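Local coordinates for protein retinol dehydratase (Spodoptera frugiperda, PDB 1FMJ) that binds retinol and adenosine-3'-5'-diphosphate in a sulfotransferase fold and probably dehydrates retinol by sulfotransferase-like chemistry, at residues Y103-G108 against K162-L167; F67-Q72 against M180-R185. All coordinates share one frame; numbering follows the deposited sequence.

Both contacts belong to one parallel five-stranded sheet, and their centres lie about 9 Å apart. The order across the sheet is 104-105, 160-163, 66-70, 179-184, 243-247. Contact 1 joins the edge strand 104-105 to 160-163, and contact 2 joins 66-70 to 179-184. Strands 160-163 and 66-70 are neighbours, with Thr163 N probably bonded to Val68 O. Along the chain, 67-72 comes first, then 103-108, 162-167 and 180-185, and both segments of contact 1 fall between those of contact 2. Retinol lies at contact 1 and adenosine-3'-5'-diphosphate at contact 2, so the same sheet carries parts of both binding sites.

Contact 1: residues Y103-G108 against K162-L167. With RTL (retinol), chain H.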
loop_
_atom_site.group_PDB
_atom_site.type_symbol
_atom_site.label_atom_id
_atom_site.label_comp_id
_atom_site.label_asym_id
_atom_site.label_seq_id
_atom_site.Cartn_x
_atom_site.Cartn_y
_atom_site.Cartn_z
ATOM N N TYR A 103 -6.433 -3.412 11.455
ATOM C CA TYR A 103 -5.756 -2.198 11.014
ATOM C C TYR A 103 -6.734 -1.228 10.359
ATOM O O TYR A 103 -7.700 -1.640 9.724
ATOM C CB TYR A 103 -4.677 -2.523 9.971
ATOM C CG TYR A 103 -3.359 -3.010 10.524
ATOM C CD1 TYR A 103 -3.193 -4.323 10.949
ATOM C CD2 TYR A 103 -2.266 -2.153 10.591
ATOM C CE1 TYR A 103 -1.966 -4.773 11.422
ATOM C CE2 TYR A 103 -1.033 -2.590 11.063
ATOM C CZ TYR A 103 -0.894 -3.899 11.475
ATOM O OH TYR A 103 0.327 -4.319 11.924
ATOM N N ILE A 104 -6.479 0.062 10.523
ATOM C CA ILE A 104 -7.298 1.065 9.871
ATOM C C ILE A 104 -6.464 1.450 8.666
ATOM O O ILE A 104 -5.274 1.746 8.788
ATOM C CB ILE A 104 -7.515 2.317 10.731
ATOM C CG1 ILE A 104 -8.448 1.989 11.898
ATOM C CG2 ILE A 104 -8.100 3.451 9.861
ATOM C CD1 ILE A 104 -8.685 3.148 12.829
ATOM N N TYR A 105 -7.086 1.403 7.501
ATOM C CA TYR A 105 -6.420 1.746 6.264
ATOM C C TYR A 105 -6.654 3.243 6.123
ATOM O O TYR A 105 -7.705 3.669 5.672
ATOM C CB TYR A 105 -7.068 0.965 5.120
ATOM C CG TYR A 105 -6.367 1.067 3.790
ATOM C CD1 TYR A 105 -6.818 0.328 2.703
ATOM C CD2 TYR A 105 -5.276 1.914 3.606
ATOM C CE1 TYR A 105 -6.211 0.425 1.458
ATOM C CE2 TYR A 105 -4.659 2.024 2.368
ATOM C CZ TYR A 105 -5.136 1.273 1.295
ATOM O OH TYR A 105 -4.547 1.374 0.057
ATOM N N LEU A 106 -5.662 4.028 6.537
ATOM C CA LEU A 106 -5.744 5.484 6.505
ATOM C C LEU A 106 -6.177 6.093 5.172
ATOM O O LEU A 106 -7.102 6.917 5.129
ATOM C CB LEU A 106 -4.398 6.075 6.942
ATOM C CG LEU A 106 -4.351 7.594 7.160
ATOM C CD1 LEU A 106 -5.466 8.013 8.108
ATOM C CD2 LEU A 106 -2.990 7.987 7.722
ATOM N N ASP A 107 -5.522 5.697 4.083
ATOM C CA ASP A 107 -5.859 6.239 2.776
ATOM C C ASP A 107 -6.756 5.360 1.898
ATOM O O ASP A 107 -6.927 5.632 0.715
ATOM C CB ASP A 107 -4.573 6.630 2.019
ATOM C CG ASP A 107 -3.513 5.533 2.021
ATOM O OD1 ASP A 107 -3.193 4.989 3.098
ATOM O OD2 ASP A 107 -2.974 5.234 0.934
ATOM N N GLY A 108 -7.340 4.315 2.477
ATOM C CA GLY A 108 -8.207 3.445 1.697
ATOM C C GLY A 108 -9.433 4.128 1.096
ATOM O O GLY A 108 -9.826 3.863 -0.042
ATOM N N LYS A 162 -2.456 1.316 8.721
ATOM C CA LYS A 162 -1.846 0.907 7.465
ATOM C C LYS A 162 -1.966 2.105 6.542
ATOM O O LYS A 162 -3.019 2.737 6.490
ATOM C CB LYS A 162 -2.608 -0.267 6.855
ATOM C CG LYS A 162 -2.367 -0.455 5.365
ATOM C CD LYS A 162 -3.306 -1.499 4.792
ATOM C CE LYS A 162 -3.172 -1.597 3.294
ATOM N NZ LYS A 162 -4.066 -2.636 2.741
ATOM N N THR A 163 -0.905 2.440 5.822
ATOM C CA THR A 163 -0.997 3.574 4.916
ATOM C C THR A 163 0.001 3.511 3.778
ATOM O O THR A 163 1.080 2.924 3.905
ATOM C CB THR A 163 -0.796 4.932 5.661
ATOM O OG1 THR A 163 -1.080 6.014 4.761
ATOM C CG2 THR A 163 0.637 5.081 6.138
ATOM N N HIS A 164 -0.379 4.112 2.658
ATOM C CA HIS A 164 0.492 4.190 1.506
ATOM C C HIS A 164 0.779 5.676 1.286
ATOM O O HIS A 164 1.242 6.085 0.234
ATOM C CB HIS A 164 -0.170 3.563 0.270
ATOM C CG HIS A 164 -0.480 2.105 0.430
ATOM N ND1 HIS A 164 0.459 1.188 0.853
ATOM C CD2 HIS A 164 -1.624 1.407 0.236
ATOM C CE1 HIS A 164 -0.094 -0.012 0.914
ATOM N NE2 HIS A 164 -1.357 0.093 0.544
ATOM N N LEU A 165 0.499 6.495 2.295
ATOM C CA LEU A 165 0.771 7.919 2.143
ATOM C C LEU A 165 2.221 8.236 2.477
ATOM O O LEU A 165 2.768 7.723 3.455
ATOM C CB LEU A 165 -0.152 8.758 3.038
ATOM C CG LEU A 165 -1.624 8.806 2.605
ATOM C CD1 LEU A 165 -2.426 9.648 3.574
ATOM C CD2 LEU A 165 -1.725 9.364 1.199
ATOM N N PRO A 166 2.874 9.055 1.639
ATOM C CA PRO A 166 4.266 9.432 1.887
ATOM C C PRO A 166 4.252 10.315 3.137
ATOM O O PRO A 166 3.231 10.934 3.450
ATOM C CB PRO A 166 4.650 10.194 0.613
ATOM C CG PRO A 166 3.360 10.789 0.173
ATOM C CD PRO A 166 2.388 9.648 0.380
ATOM N N LEU A 167 5.365 10.359 3.858
ATOM C CA LEU A 167 5.440 11.141 5.084
ATOM C C LEU A 167 5.026 12.608 4.981
ATOM O O LEU A 167 4.448 13.140 5.922
ATOM C CB LEU A 167 6.854 11.052 5.681
ATOM C CG LEU A 167 7.354 9.652 6.071
ATOM C CD1 LEU A 167 8.731 9.761 6.730
ATOM C CD2 LEU A 167 6.362 8.981 7.029
HETATM C C1 RTL H . -13.683 -0.905 -5.827
HETATM C C2 RTL H . -14.539 0.105 -6.656
HETATM C C3 RTL H . -15.366 1.042 -5.785
HETATM C C4 RTL H . -15.583 1.173 -4.279
HETATM C C5 RTL H . -14.688 0.107 -3.642
HETATM C C6 RTL H . -13.836 -0.822 -4.261
HETATM C C7 RTL H . -13.012 -1.796 -3.498
HETATM C C8 RTL H . -11.803 -1.503 -2.933
HETATM C C9 RTL H . -10.981 -2.459 -2.180
HETATM C C10 RTL H . -9.778 -2.004 -1.670
HETATM C C11 RTL H . -8.745 -2.712 -0.883
HETATM C C12 RTL H . -7.485 -2.491 -1.386
HETATM C C13 RTL H . -6.115 -2.919 -1.036
HETATM C C14 RTL H . -4.880 -2.677 -1.570
HETATM C C15 RTL H . -4.074 -1.571 -1.029
HETATM O O1 RTL H . -3.298 -1.965 0.022
HETATM C C16 RTL H . -12.275 -0.543 -6.341
HETATM C C17 RTL H . -14.084 -2.259 -6.434
HETATM C C18 RTL H . -14.861 0.147 -2.116
HETATM C C19 RTL H . -11.471 -3.906 -1.986
HETATM C C20 RTL H . -6.242 -3.822 0.202
#
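Lys162 lies across one face of the Tyr105 ring. Lys162 CE sits over the ring centre, 3.9 Å from the Tyr105 centroid in a CH-pi contact, and NZ makes a cation-pi contact there. The opposite face carries CA of Gly108, the last residue of the type I turn that begins at Tyr105. The Lys162 chain is extended, leaving the backbone on the side away from its own N (chi1 160°). Lys162 NZ thereby reaches O1 of retinol, a hydrogen bond of 2.9 Å. His164 NE2 bonds the same O1 at the edge of the imidazole, while its ND1 is held by Ser70 O, which fixes the ring. Tyr105 OH reaches that edge too, 2.9 Å from His164 CD2, with the two rings nearly perpendicular. Strands 104-105 and 160-163 pair in parallel at the edge of the sulfotransferase sheet, through Lys162 N to Ile104 O and Leu106 N to Lys162 O. Beyond the pairing, the Asp107 carboxylate receives Thr163 and His164. His164 N meets Asp107 OD1 on its syn side at 3.0 Å, tilted out of the carboxylate plane; Thr163 OG1 comes from well above the same face. Thr163 OG1 also accepts from Leu165 N, an ST turn.

Contact 2: residues F67-Q72 against M180-R185; sequences FVASYQ and MVYLAR. With A3P (adenosine-3'-5'-diphosphate), chain G.
The Tyr182 ring has CA of Ser70 over one face, offset toward the rim, a CH-pi contact 4.1 Å from the centroid. Its CD1 meets Ala69 CB. The Tyr182 ring also meets Phe245 of the next strand. With chi1 at -180° the Tyr182 ring is turned away from its own backbone N and leans over 67-72. Its OH bonds His230 and, weakly, a water that accepts from Tyr71 N and donates to Leu183 O. Replacing Tyr182 by alanine would remove the ring and hydroxyl, and is likely to leave a gap over Ser70 CA and His230 ND1 without this partner. The 3'-phosphate of adenosine-3'-5'-diphosphate lies at the edge of the Arg185 guanidinium, in its plane. Arg185 NH2 bonds O3P of the nucleotide at 2.8 Å, and Arg185 NH1 bonds its O3'. Arg73 O holds NH1 as well. On the side of the sheet with Tyr182, Met180 bends at chi3 (-70°). This turns Met180 CE to within 3.8 Å of Phe67 CB, and SD packs on Ala69 CB. The strands run parallel, 22° apart. Val181 N bonds Phe67 O, Ala69 N bonds Val181 O at 3.0 Å, and Leu183 N bonds Ala69 O. Val68, Val181 and Leu183 on the other side pack on helix 76-87. This is the centre of the parallel sheet of the sulfotransferase fold, related to P-loop NTPases, whose strand ends lead into the nucleotide site.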
loop_
_atom_site.group_PDB
_atom_site.type_symbol
_atom_site.label_atom_id
_atom_site.label_comp_id
_atom_site.label_asym_id
_atom_site.label_seq_id
_atom_site.Cartn_x
_atom_site.Cartn_y
_atom_site.Cartn_z
ATOM N N PHE A 67 2.423 2.390 12.943
ATOM C CA PHE A 67 2.101 2.495 11.521
ATOM C C PHE A 67 2.903 1.556 10.651
ATOM O O PHE A 67 4.085 1.328 10.889
ATOM C CB PHE A 67 2.385 3.905 10.987
ATOM C CG PHE A 67 1.368 4.938 11.362
ATOM C CD1 PHE A 67 1.156 5.285 12.688
ATOM C CD2 PHE A 67 0.669 5.619 10.369
ATOM C CE1 PHE A 67 0.266 6.297 13.019
ATOM C CE2 PHE A 67 -0.222 6.633 10.691
ATOM C CZ PHE A 67 -0.423 6.974 12.024
ATOM N N VAL A 68 2.250 1.020 9.631
ATOM C CA VAL A 68 2.922 0.191 8.652
ATOM C C VAL A 68 2.656 0.981 7.375
ATOM O O VAL A 68 1.502 1.129 6.943
ATOM C CB VAL A 68 2.316 -1.213 8.565
ATOM C CG1 VAL A 68 3.029 -2.010 7.484
ATOM C CG2 VAL A 68 2.463 -1.915 9.911
ATOM N N ALA A 69 3.725 1.518 6.798
ATOM C CA ALA A 69 3.620 2.342 5.608
ATOM C C ALA A 69 4.482 1.790 4.492
ATOM O O ALA A 69 5.406 1.013 4.733
ATOM C CB ALA A 69 4.037 3.779 5.936
ATOM N N SER A 70 4.185 2.203 3.271
ATOM C CA SER A 70 4.936 1.714 2.124
ATOM C C SER A 70 4.311 2.196 0.847
ATOM O O SER A 70 3.190 2.706 0.851
ATOM C CB SER A 70 4.861 0.191 2.078
ATOM O OG SER A 70 3.510 -0.180 1.845
ATOM N N TYR A 71 5.038 2.042 -0.255
ATOM C CA TYR A 71 4.437 2.348 -1.536
ATOM C C TYR A 71 3.744 0.989 -1.735
ATOM O O TYR A 71 4.332 -0.050 -1.425
ATOM C CB TYR A 71 5.457 2.562 -2.645
ATOM C CG TYR A 71 4.730 2.766 -3.946
ATOM C CD1 TYR A 71 4.181 4.005 -4.269
ATOM C CD2 TYR A 71 4.431 1.681 -4.766
ATOM C CE1 TYR A 71 3.334 4.156 -5.368
ATOM C CE2 TYR A 71 3.589 1.819 -5.860
ATOM C CZ TYR A 71 3.037 3.056 -6.150
ATOM O OH TYR A 71 2.132 3.165 -7.176
ATOM N N GLN A 72 2.520 0.979 -2.239
ATOM C CA GLN A 72 1.784 -0.281 -2.385
ATOM C C GLN A 72 2.486 -1.439 -3.089
ATOM O O GLN A 72 3.285 -1.242 -4.003
ATOM C CB GLN A 72 0.434 -0.040 -3.066
ATOM C CG GLN A 72 0.521 0.515 -4.486
ATOM C CD GLN A 72 -0.761 0.268 -5.278
ATOM O OE1 GLN A 72 -0.793 -0.560 -6.195
ATOM N NE2 GLN A 72 -1.825 0.976 -4.919
ATOM N N MET A 180 6.864 3.580 13.265
ATOM C CA MET A 180 6.499 3.249 11.895
ATOM C C MET A 180 7.481 2.283 11.260
ATOM O O MET A 180 8.693 2.390 11.464
ATOM C CB MET A 180 6.433 4.528 11.044
ATOM C CG MET A 180 6.320 4.289 9.523
ATOM S SD MET A 180 6.146 5.830 8.544
ATOM C CE MET A 180 4.490 6.315 9.022
ATOM N N VAL A 181 6.946 1.321 10.509
ATOM C CA VAL A 181 7.772 0.364 9.785
ATOM C C VAL A 181 7.446 0.639 8.328
ATOM O O VAL A 181 6.303 0.491 7.904
ATOM C CB VAL A 181 7.415 -1.100 10.113
ATOM C CG1 VAL A 181 8.372 -2.037 9.378
ATOM C CG2 VAL A 181 7.518 -1.337 11.612
ATOM N N TYR A 182 8.444 1.056 7.563
ATOM C CA TYR A 182 8.222 1.363 6.167
ATOM C C TYR A 182 8.898 0.333 5.288
ATOM O O TYR A 182 10.087 0.033 5.446
ATOM C CB TYR A 182 8.755 2.755 5.844
ATOM C CG TYR A 182 8.568 3.173 4.408
ATOM C CD1 TYR A 182 7.527 4.015 4.038
ATOM C CD2 TYR A 182 9.458 2.748 3.419
ATOM C CE1 TYR A 182 7.371 4.438 2.711
ATOM C CE2 TYR A 182 9.314 3.156 2.098
ATOM C CZ TYR A 182 8.274 4.004 1.750
ATOM O OH TYR A 182 8.168 4.443 0.448
ATOM N N LEU A 183 8.127 -0.209 4.358
ATOM C CA LEU A 183 8.635 -1.210 3.434
ATOM C C LEU A 183 8.864 -0.652 2.038
ATOM O O LEU A 183 8.047 0.121 1.521
ATOM C CB LEU A 183 7.670 -2.391 3.353
ATOM C CG LEU A 183 8.011 -3.624 4.202
ATOM C CD1 LEU A 183 9.320 -4.231 3.720
ATOM C CD2 LEU A 183 8.105 -3.237 5.673
ATOM N N ALA A 184 9.994 -1.047 1.453
ATOM C CA ALA A 184 10.386 -0.656 0.104
ATOM C C ALA A 184 10.690 -1.950 -0.638
ATOM O O ALA A 184 11.040 -2.959 -0.028
ATOM C CB ALA A 184 11.616 0.240 0.126
ATOM N N ARG A 185 10.554 -1.919 -1.954
ATOM C CA ARG A 185 10.782 -3.100 -2.772
ATOM C C ARG A 185 11.234 -2.636 -4.151
ATOM O O ARG A 185 10.870 -1.546 -4.588
ATOM C CB ARG A 185 9.469 -3.881 -2.890
ATOM C CG ARG A 185 9.559 -5.209 -3.636
ATOM C CD ARG A 185 8.171 -5.819 -3.806
ATOM N NE ARG A 185 8.241 -7.129 -4.448
ATOM C CZ ARG A 185 7.187 -7.859 -4.798
ATOM N NH1 ARG A 185 5.950 -7.417 -4.573
ATOM N NH2 ARG A 185 7.378 -9.042 -5.372
HETATM P P1 A3P G . 3.613 -10.186 -5.676
HETATM O O1P A3P G . 2.550 -9.529 -6.458
HETATM O O2P A3P G . 3.313 -11.615 -5.447
HETATM O O3P A3P G . 4.910 -10.052 -6.357
HETATM P P2 A3P G . 1.428 -5.427 -0.188
HETATM O O4P A3P G . 0.993 -6.210 0.980
HETATM O O5P A3P G . 2.188 -4.233 0.237
HETATM O O6P A3P G . 0.243 -5.043 -1.007
HETATM O "O5'" A3P G . 2.381 -6.321 -1.075
HETATM C "C5'" A3P G . 1.938 -7.534 -1.661
HETATM C "C4'" A3P G . 3.116 -8.335 -2.225
HETATM O "O4'" A3P G . 3.671 -9.133 -1.141
HETATM C "C3'" A3P G . 2.683 -9.343 -3.291
HETATM O "O3'" A3P G . 3.743 -9.460 -4.268
HETATM C "C2'" A3P G . 2.397 -10.566 -2.444
HETATM O "O2'" A3P G . 2.205 -11.811 -3.107
HETATM C "C1'" A3P G . 3.581 -10.519 -1.491
HETATM N N9 A3P G . 3.374 -11.335 -0.288
HETATM C C8 A3P G . 2.280 -11.390 0.563
HETATM N N7 A3P G . 2.400 -12.224 1.561
HETATM C C5 A3P G . 3.662 -12.772 1.374
HETATM C C6 A3P G . 4.430 -13.749 2.098
HETATM N N6 A3P G . 3.988 -14.355 3.204
HETATM N N1 A3P G . 5.699 -14.075 1.622
HETATM C C2 A3P G . 6.192 -13.474 0.491
HETATM N N3 A3P G . 5.559 -12.537 -0.280
HETATM C C4 A3P G . 4.291 -12.231 0.222
HETATM O O HOH W 1 7.853 1.924 -0.490
#